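Local coordinates for protein titin (Homo sapiens, PDB 1WAA) that forms an elastic immunoglobulin I-set domain of the giant muscle protein titin, probably bearing mechanical load along the sarcomere, at residues E[11-16]-E[24-29]; E[50-55]-E[63-68]. One frame throughout, in Å; residues are numbered along the deposited sequence.

Contact 1 of 2, residues E[11-16]-E[24-29]; sequences PLYGVE and HFEIEL. With ZN (zinc ion), chain G; ZN (zinc ion), chain H.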
ATOM      1  N   PRO E  11      -1.436 -22.423   3.059  1.00 27.21           N
ATOM      2  CA  PRO E  11      -1.195 -22.413   4.497  1.00 27.92           C
ATOM      3  C   PRO E  11       0.282 -22.296   4.875  1.00 29.29           C
ATOM      4  O   PRO E  11       1.162 -22.502   4.036  1.00 29.21           O
ATOM      5  CB  PRO E  11      -1.743 -23.786   4.936  1.00 28.17           C
ATOM      6  CG  PRO E  11      -1.580 -24.652   3.735  1.00 29.16           C
ATOM      7  CD  PRO E  11      -1.939 -23.732   2.597  1.00 26.52           C
ATOM      8  N   LEU E  12       0.546 -21.960   6.134  1.00 28.53           N
ATOM      9  CA  LEU E  12       1.869 -22.062   6.679  1.00 28.70           C
ATOM     10  C   LEU E  12       2.331 -23.504   6.585  1.00 30.13           C
ATOM     11  O   LEU E  12       1.543 -24.446   6.780  1.00 29.90           O
ATOM     12  CB  LEU E  12       1.813 -21.695   8.150  1.00 28.26           C
ATOM     13  CG  LEU E  12       2.365 -20.407   8.761  1.00 29.35           C
ATOM     14  CD1 LEU E  12       2.653 -19.274   7.792  1.00 26.00           C
ATOM     15  CD2 LEU E  12       1.478 -19.978   9.955  1.00 29.08           C
ATOM     16  N   TYR E  13       3.605 -23.700   6.285  1.00 32.98           N
ATOM     17  CA  TYR E  13       4.193 -25.031   6.481  1.00 35.47           C
ATOM     18  C   TYR E  13       5.442 -24.953   7.347  1.00 34.94           C
ATOM     19  O   TYR E  13       6.024 -23.870   7.538  1.00 34.23           O
ATOM     20  CB  TYR E  13       4.435 -25.814   5.166  1.00 39.88           C
ATOM     21  CG  TYR E  13       5.188 -25.073   4.083  1.00 44.93           C
ATOM     22  CD1 TYR E  13       6.256 -24.202   4.401  1.00 47.71           C
ATOM     23  CD2 TYR E  13       4.841 -25.249   2.729  1.00 48.28           C
ATOM     24  CE1 TYR E  13       6.946 -23.507   3.404  1.00 51.87           C
ATOM     25  CE2 TYR E  13       5.529 -24.567   1.710  1.00 52.43           C
ATOM     26  CZ  TYR E  13       6.578 -23.692   2.059  1.00 52.39           C
ATOM     27  OH  TYR E  13       7.259 -23.014   1.069  1.00 52.27           O
ATOM     28  N   GLY E  14       5.807 -26.106   7.905  1.00 33.44           N
ATOM     29  CA  GLY E  14       6.913 -26.211   8.839  1.00 32.48           C
ATOM     30  C   GLY E  14       8.219 -25.836   8.189  1.00 32.02           C
ATOM     31  O   GLY E  14       8.394 -26.059   6.986  1.00 32.30           O
ATOM     32  N   VAL E  15       9.114 -25.252   8.992  1.00 30.34           N
ATOM     33  CA  VAL E  15      10.463 -24.855   8.590  1.00 29.28           C
ATOM     34  C   VAL E  15      11.441 -25.471   9.575  1.00 29.07           C
ATOM     35  O   VAL E  15      11.186 -25.503  10.788  1.00 26.68           O
ATOM     36  CB  VAL E  15      10.641 -23.305   8.615  1.00 30.04           C
ATOM     37  CG1 VAL E  15      12.086 -22.887   8.297  1.00 27.72           C
ATOM     38  CG2 VAL E  15       9.654 -22.631   7.651  1.00 30.09           C
ATOM     39  N   GLU E  16      12.552 -26.011   8.999  1.00 28.76           N
ATOM     40  CA  GLU E  16      13.609 -26.399   9.938  1.00 30.33           C
ATOM     41  C   GLU E  16      14.918 -25.679   9.584  1.00 29.96           C
ATOM     42  O   GLU E  16      15.289 -25.563   8.406  1.00 31.75           O
ATOM     43  CB  GLU E  16      13.846 -27.921   9.891  1.00 31.33           C
ATOM     44  CG  GLU E  16      13.037 -28.669   8.813  1.00 35.63           C
ATOM     45  CD  GLU E  16      13.839 -29.853   8.232  1.00 36.39           C
ATOM     46  OE2 GLU E  16      14.428 -30.678   8.982  1.00 41.45           O
ATOM     47  N   HIS E  24      12.073 -18.408   7.544  1.00 26.98           N
ATOM     48  CA  HIS E  24      11.080 -17.551   6.910  1.00 28.15           C
ATOM     49  C   HIS E  24       9.822 -18.368   6.835  1.00 29.49           C
ATOM     50  O   HIS E  24       9.872 -19.529   6.445  1.00 30.17           O
ATOM     51  CB  HIS E  24      11.502 -17.202   5.480  1.00 29.06           C
ATOM     52  CG  HIS E  24      12.878 -16.607   5.386  1.00 32.72           C
ATOM     53  ND1 HIS E  24      13.984 -17.338   5.011  1.00 35.43           N
ATOM     54  CD2 HIS E  24      13.322 -15.344   5.602  1.00 36.04           C
ATOM     55  CE1 HIS E  24      15.055 -16.556   5.022  1.00 37.74           C
ATOM     56  NE2 HIS E  24      14.682 -15.340   5.380  1.00 35.44           N
ATOM     57  N   PHE E  25       8.704 -17.779   7.255  1.00 29.18           N
ATOM     58  CA  PHE E  25       7.393 -18.410   7.123  1.00 27.61           C
ATOM     59  C   PHE E  25       6.555 -17.564   6.159  1.00 29.11           C
ATOM     60  O   PHE E  25       6.751 -16.326   6.031  1.00 27.07           O
ATOM     61  CB  PHE E  25       6.702 -18.479   8.468  1.00 26.98           C
ATOM     62  CG  PHE E  25       7.289 -19.506   9.383  1.00 29.65           C
ATOM     63  CD1 PHE E  25       6.785 -20.795   9.405  1.00 31.93           C
ATOM     64  CD2 PHE E  25       8.375 -19.194  10.207  1.00 29.62           C
ATOM     65  CE1 PHE E  25       7.328 -21.769  10.265  1.00 30.10           C
ATOM     66  CE2 PHE E  25       8.927 -20.167  11.046  1.00 28.50           C
ATOM     67  CZ  PHE E  25       8.393 -21.447  11.068  1.00 26.81           C
ATOM     68  N   GLU E  26       5.609 -18.234   5.514  1.00 28.31           N
ATOM     69  CA  GLU E  26       4.881 -17.627   4.419  1.00 28.65           C
ATOM     70  C   GLU E  26       3.443 -18.147   4.426  1.00 27.97           C
ATOM     71  O   GLU E  26       3.213 -19.355   4.460  1.00 26.01           O
ATOM     72  CB  GLU E  26       5.593 -18.032   3.128  1.00 29.19           C
ATOM     73  CG  GLU E  26       4.941 -17.527   1.877  1.00 33.60           C
ATOM     74  CD  GLU E  26       5.584 -18.051   0.625  1.00 32.72           C
ATOM     75  OE1 GLU E  26       5.428 -17.414  -0.429  1.00 39.78           O
ATOM     76  OE2 GLU E  26       6.243 -19.092   0.674  1.00 36.51           O
ATOM     77  N   ILE E  27       2.473 -17.237   4.402  1.00 26.36           N
ATOM     78  CA  ILE E  27       1.067 -17.655   4.245  1.00 24.82           C
ATOM     79  C   ILE E  27       0.360 -16.753   3.259  1.00 25.22           C
ATOM     80  O   ILE E  27       0.639 -15.550   3.205  1.00 25.83           O
ATOM     81  CB  ILE E  27       0.324 -17.692   5.597  1.00 24.35           C
ATOM     82  CG1 ILE E  27      -1.113 -18.201   5.441  1.00 24.22           C
ATOM     83  CG2 ILE E  27       0.315 -16.345   6.243  1.00 28.81           C
ATOM     84  CD1 ILE E  27      -1.792 -18.429   6.754  1.00 26.34           C
ATOM     85  N   GLU E  28      -0.551 -17.322   2.472  1.00 25.25           N
ATOM     86  CA  GLU E  28      -1.300 -16.536   1.495  1.00 25.67           C
ATOM     87  C   GLU E  28      -2.790 -16.556   1.815  1.00 25.50           C
ATOM     88  O   GLU E  28      -3.383 -17.623   2.013  1.00 26.94           O
ATOM     89  CB  GLU E  28      -1.062 -17.081   0.089  1.00 27.45           C
ATOM     90  CG  GLU E  28      -1.446 -16.107  -1.012  1.00 32.76           C
ATOM     91  CD  GLU E  28      -1.136 -16.681  -2.382  1.00 44.35           C
ATOM     92  OE1 GLU E  28      -2.094 -17.032  -3.116  1.00 47.13           O
ATOM     93  OE2 GLU E  28       0.069 -16.813  -2.706  1.00 46.55           O
ATOM     94  N   LEU E  29      -3.404 -15.387   1.841  1.00 26.42           N
ATOM     95  CA  LEU E  29      -4.828 -15.287   2.149  1.00 24.00           C
ATOM     96  C   LEU E  29      -5.619 -15.159   0.871  1.00 23.67           C
ATOM     97  O   LEU E  29      -5.055 -14.962  -0.199  1.00 24.31           O
ATOM     98  CB  LEU E  29      -5.077 -14.050   3.024  1.00 25.51           C
ATOM     99  CG  LEU E  29      -5.049 -14.204   4.546  1.00 32.41           C
ATOM    100  CD1 LEU E  29      -4.347 -15.476   5.050  1.00 29.04           C
ATOM    101  CD2 LEU E  29      -4.505 -12.981   5.183  1.00 29.98           C
TER
HETATM  102 ZN    ZN G1090      14.083 -18.912   4.027  1.00 37.32          ZN
HETATM  103 ZN    ZN H1091       5.415 -18.711  -1.748  1.00 24.67          ZN
HETATM  104  O   HOH W   1       5.701 -21.278   5.789  1.00 23.92           O
HETATM  105  O   HOH W   2       8.204 -20.123   1.984  1.00 42.07           O
HETATM  106  O   HOH W   3      13.550 -20.693   5.592  1.00 14.66           O
HETATM  107  O   HOH W   4       3.454 -19.644  -1.995  1.00 20.98           O

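Contact 2 of 2, residues E[50-55]-E[63-68]; sequences DCEIIE and ILHNCQ. With ZN (zinc ion), chain Y.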
ATOM      1  N   ASP E  50      15.465  -8.664  14.574  1.00 30.65           N
ATOM      2  CA  ASP E  50      15.551 -10.128  14.466  1.00 31.33           C
ATOM      3  C   ASP E  50      14.191 -10.807  14.211  1.00 29.54           C
ATOM      4  O   ASP E  50      14.116 -12.017  14.027  1.00 29.33           O
ATOM      5  CB  ASP E  50      16.230 -10.717  15.720  1.00 31.63           C
ATOM      6  CG  ASP E  50      17.658 -10.164  15.945  1.00 38.84           C
ATOM      7  OD1 ASP E  50      18.313  -9.736  14.957  1.00 45.91           O
ATOM      8  OD2 ASP E  50      18.172 -10.143  17.102  1.00 40.84           O
ATOM      9  N   CYS E  51      13.112 -10.025  14.205  1.00 28.15           N
ATOM     10  CA  CYS E  51      11.778 -10.574  14.090  1.00 26.57           C
ATOM     11  C   CYS E  51      10.929  -9.673  13.195  1.00 26.79           C
ATOM     12  O   CYS E  51      10.280  -8.742  13.668  1.00 27.48           O
ATOM     13  CB  CYS E  51      11.153 -10.718  15.467  1.00 25.57           C
ATOM     14  SG  CYS E  51       9.490 -11.345  15.371  1.00 31.45           S
ATOM     15  N   GLU E  52      10.955  -9.947  11.893  1.00 25.83           N
ATOM     16  CA  GLU E  52      10.392  -9.014  10.905  1.00 25.37           C
ATOM     17  C   GLU E  52       9.052  -9.539  10.419  1.00 25.20           C
ATOM     18  O   GLU E  52       8.931 -10.700  10.037  1.00 24.98           O
ATOM     19  CB  GLU E  52      11.370  -8.810   9.744  1.00 25.61           C
ATOM     20  CG  GLU E  52      12.588  -7.958  10.143  0.50 25.73           C
ATOM     21  CD  GLU E  52      13.821  -8.147   9.255  1.00 27.21           C
ATOM     22  OE1 GLU E  52      13.987  -9.211   8.632  1.00 33.40           O
ATOM     23  OE2 GLU E  52      14.676  -7.242   9.223  1.00 33.95           O
ATOM     24  N   ILE E  53       8.047  -8.679  10.469  1.00 24.95           N
ATOM     25  CA  ILE E  53       6.672  -9.006  10.095  1.00 26.10           C
ATOM     26  C   ILE E  53       6.346  -8.223   8.813  1.00 26.40           C
ATOM     27  O   ILE E  53       6.396  -6.996   8.797  1.00 26.18           O
ATOM     28  CB  ILE E  53       5.693  -8.625  11.238  1.00 26.85           C
ATOM     29  CG1 ILE E  53       6.027  -9.412  12.515  1.00 28.99           C
ATOM     30  CG2 ILE E  53       4.247  -8.877  10.855  1.00 28.99           C
ATOM     31  CD1 ILE E  53       5.138  -9.061  13.726  1.00 27.76           C
ATOM     32  N   ILE E  54       6.056  -8.961   7.749  1.00 26.32           N
ATOM     33  CA  ILE E  54       5.956  -8.437   6.386  1.00 26.24           C
ATOM     34  C   ILE E  54       4.566  -8.724   5.828  1.00 26.27           C
ATOM     35  O   ILE E  54       4.018  -9.832   6.035  1.00 25.61           O
ATOM     36  CB  ILE E  54       7.020  -9.157   5.465  1.00 26.93           C
ATOM     37  CG1 ILE E  54       8.458  -9.008   6.023  1.00 28.66           C
ATOM     38  CG2 ILE E  54       6.853  -8.782   3.954  1.00 28.04           C
ATOM     39  CD1 ILE E  54       9.066  -7.662   5.899  1.00 30.38           C
ATOM     40  N   GLU E  55       3.984  -7.727   5.161  1.00 25.17           N
ATOM     41  CA  GLU E  55       2.740  -7.930   4.396  1.00 26.54           C
ATOM     42  C   GLU E  55       2.851  -7.309   3.007  1.00 26.26           C
ATOM     43  O   GLU E  55       3.363  -6.194   2.836  1.00 26.42           O
ATOM     44  CB  GLU E  55       1.540  -7.353   5.137  1.00 26.95           C
ATOM     45  N   ILE E  63       9.893 -13.290   9.215  1.00 22.43           N
ATOM     46  CA  ILE E  63      11.327 -13.619   9.209  1.00 23.17           C
ATOM     47  C   ILE E  63      11.901 -13.593  10.633  1.00 24.36           C
ATOM     48  O   ILE E  63      11.747 -12.602  11.344  1.00 24.67           O
ATOM     49  CB  ILE E  63      12.175 -12.681   8.310  1.00 20.90           C
ATOM     50  CG1 ILE E  63      11.497 -12.443   6.959  1.00 18.69           C
ATOM     51  CG2 ILE E  63      13.575 -13.305   8.101  1.00 23.51           C
ATOM     52  CD1 ILE E  63      12.181 -11.387   6.093  1.00 22.06           C
ATOM     53  N   LEU E  64      12.539 -14.687  11.028  1.00 24.05           N
ATOM     54  CA  LEU E  64      13.164 -14.792  12.345  1.00 23.85           C
ATOM     55  C   LEU E  64      14.644 -15.105  12.135  1.00 24.31           C
ATOM     56  O   LEU E  64      15.008 -16.159  11.610  1.00 24.74           O
ATOM     57  CB  LEU E  64      12.485 -15.884  13.181  1.00 24.08           C
ATOM     58  CG  LEU E  64      10.949 -15.882  13.333  1.00 26.74           C
ATOM     59  CD1 LEU E  64      10.450 -17.210  13.921  1.00 24.69           C
ATOM     60  CD2 LEU E  64      10.454 -14.701  14.183  1.00 25.57           C
ATOM     61  N   HIS E  65      15.479 -14.148  12.505  1.00 23.98           N
ATOM     62  CA  HIS E  65      16.908 -14.223  12.331  1.00 23.10           C
ATOM     63  C   HIS E  65      17.521 -14.805  13.567  1.00 25.67           C
ATOM     64  O   HIS E  65      16.947 -14.707  14.664  1.00 26.34           O
ATOM     65  CB  HIS E  65      17.458 -12.821  12.158  1.00 23.25           C
ATOM     66  CG  HIS E  65      17.151 -12.215  10.830  1.00 25.05           C
ATOM     67  ND1 HIS E  65      17.780 -12.614   9.671  1.00 28.93           N
ATOM     68  CD2 HIS E  65      16.301 -11.225  10.474  1.00 24.91           C
ATOM     69  CE1 HIS E  65      17.324 -11.903   8.659  1.00 26.65           C
ATOM     70  NE2 HIS E  65      16.434 -11.047   9.122  1.00 28.73           N
ATOM     71  N   ASN E  66      18.712 -15.383  13.392  1.00 25.16           N
ATOM     72  CA  ASN E  66      19.497 -15.878  14.501  1.00 27.33           C
ATOM     73  C   ASN E  66      18.648 -16.755  15.439  1.00 27.42           C
ATOM     74  O   ASN E  66      18.580 -16.528  16.654  1.00 26.65           O
ATOM     75  CB  ASN E  66      20.167 -14.693  15.205  1.00 27.32           C
ATOM     76  CG  ASN E  66      21.456 -15.073  15.887  1.00 33.32           C
ATOM     77  OD1 ASN E  66      21.442 -15.747  16.908  1.00 35.00           O
ATOM     78  ND2 ASN E  66      22.591 -14.632  15.325  1.00 38.73           N
ATOM     79  N   CYS E  67      17.992 -17.757  14.840  1.00 27.90           N
ATOM     80  CA  CYS E  67      17.163 -18.709  15.582  1.00 27.99           C
ATOM     81  C   CYS E  67      17.940 -19.467  16.652  1.00 29.40           C
ATOM     82  O   CYS E  67      19.130 -19.785  16.488  1.00 29.32           O
ATOM     83  CB  CYS E  67      16.496 -19.690  14.641  1.00 26.42           C
ATOM     84  SG  CYS E  67      15.180 -18.910  13.684  1.00 27.54           S
ATOM     85  N   GLN E  68      17.246 -19.748  17.746  1.00 29.95           N
ATOM     86  CA  GLN E  68      17.844 -20.451  18.876  1.00 30.73           C
ATOM     87  C   GLN E  68      17.012 -21.707  19.191  1.00 31.30           C
ATOM     88  O   GLN E  68      15.800 -21.744  18.928  1.00 29.66           O
ATOM     89  CB  GLN E  68      17.906 -19.509  20.081  1.00 30.94           C
ATOM     90  CG  GLN E  68      18.840 -18.298  19.868  1.00 32.26           C
ATOM     91  CD  GLN E  68      20.280 -18.698  19.514  1.00 32.65           C
ATOM     92  OE1 GLN E  68      20.800 -18.295  18.462  1.00 33.95           O
ATOM     93  NE2 GLN E  68      20.933 -19.482  20.355  1.00 24.96           N
TER
HETATM   94 ZN    ZN Y1089      15.798  -9.398   7.967  1.00 26.62          ZN
HETATM   95  O   HOH W   5      13.982 -14.254  15.834  1.00 27.61           O
HETATM   96  O   HOH W   6      17.361  -7.832   8.044  1.00 26.33           O

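Contact 1 of 2, residues E[11-16]-E[24-29]
Leu12 packs its CD1 branch against strand 24-29, where CD1 lies 3.6 Å from Ile27 CB and 3.4 Å from the carbonyl oxygen Glu26 O. At the other end Val15 sets CG2 over one face of the Phe25 ring, 3.8 Å from the ring centroid and offset toward the rim, a CH-pi contact. With CG1 anti to the backbone N (chi1 176°), the other methyl, CG2, is left to reach both this ring and His24 O. Leu12, Phe25 and Ile27 are buried and all touch Trp38, in the hydrophobic core between the two sheets of the immunoglobulin sandwich; Val15 lies at its margin. The polar side is looser and built on water. One water accepts from both Tyr13 N (3.2 Å) and Glu26 N (3.1 Å). A second bonds Tyr13 OH and donates to Glu26 OE2 at 2.6 Å; the two side chains run alongside, pointing the same way, with phenol ring and carboxylate planes 83° apart. Glu26 OE1 and His24 ND1 each bind a zinc shared with another protein chain. The crossing from strand 8-10 to strand 15-18 is thus fastened by apolar packing and water bridges, probably less directional than strand pairing.

Contact 2 of 2, residues E[50-55]-E[63-68]
Glu52 on strand 51-56 and His65, just past the end of strand 59-64, grip one zinc ion through Glu52 OE1 at 1.9 Å and His65 NE2 at 2.1 Å. The carboxylate sits at the edge of the imidazole, their planes 79° apart. Glu52 OE1 and His65 NE2, 3.1 Å apart, both face the metal and are not hydrogen-bonded to each other. A water and an acidic side chain of another protein chain also bind the ion. Glu52 CG lies beside the backbone N (chi1 -73°), and the chain extends from there to the zinc; a basic side chain of another chain forms a salt bridge with Glu52 OE2. Ile63 CG2 lies 3.7 Å above one face of the His65 ring. The backbone sets the antiparallel register: Glu52 N bonds Ile63 O at 2.8 Å, and Ile63 N returns a nearly straight bond (174°) to Glu52 O at 2.9 Å. His65 N also bonds Asp50 O, fixing the base of the histidine. On the reverse face, Cys51 SG packs on Leu64 CD2 at 3.7 Å. The carboxylate probably offsets part of the ion's charge, while His65 NE2 gives it a lone pair, and the metal ties the hairpin to a neighbouring chain.

Both contacts involve the same four-stranded sheet, in which strands 23-29 and 59-64 are neighbours, and they meet where His24 CD2 packs 3.2 Å from Ile63 CG2. Contact 1 is the more central but only partly buried, running from the core to a watery edge, and joins a strand to the segment that passes over to the other sheet. Contact 2 is farther out yet mostly buried; it lies at the open end of a hairpin on the sheet's margin and continues into the loops beyond. Their chemistry follows: apolar side chains and bridging waters in 11-16/24-29, direct backbone bonds in 50-55/63-68. Zinc is bound at both, but only in contact 2 do both segments ligate one ion.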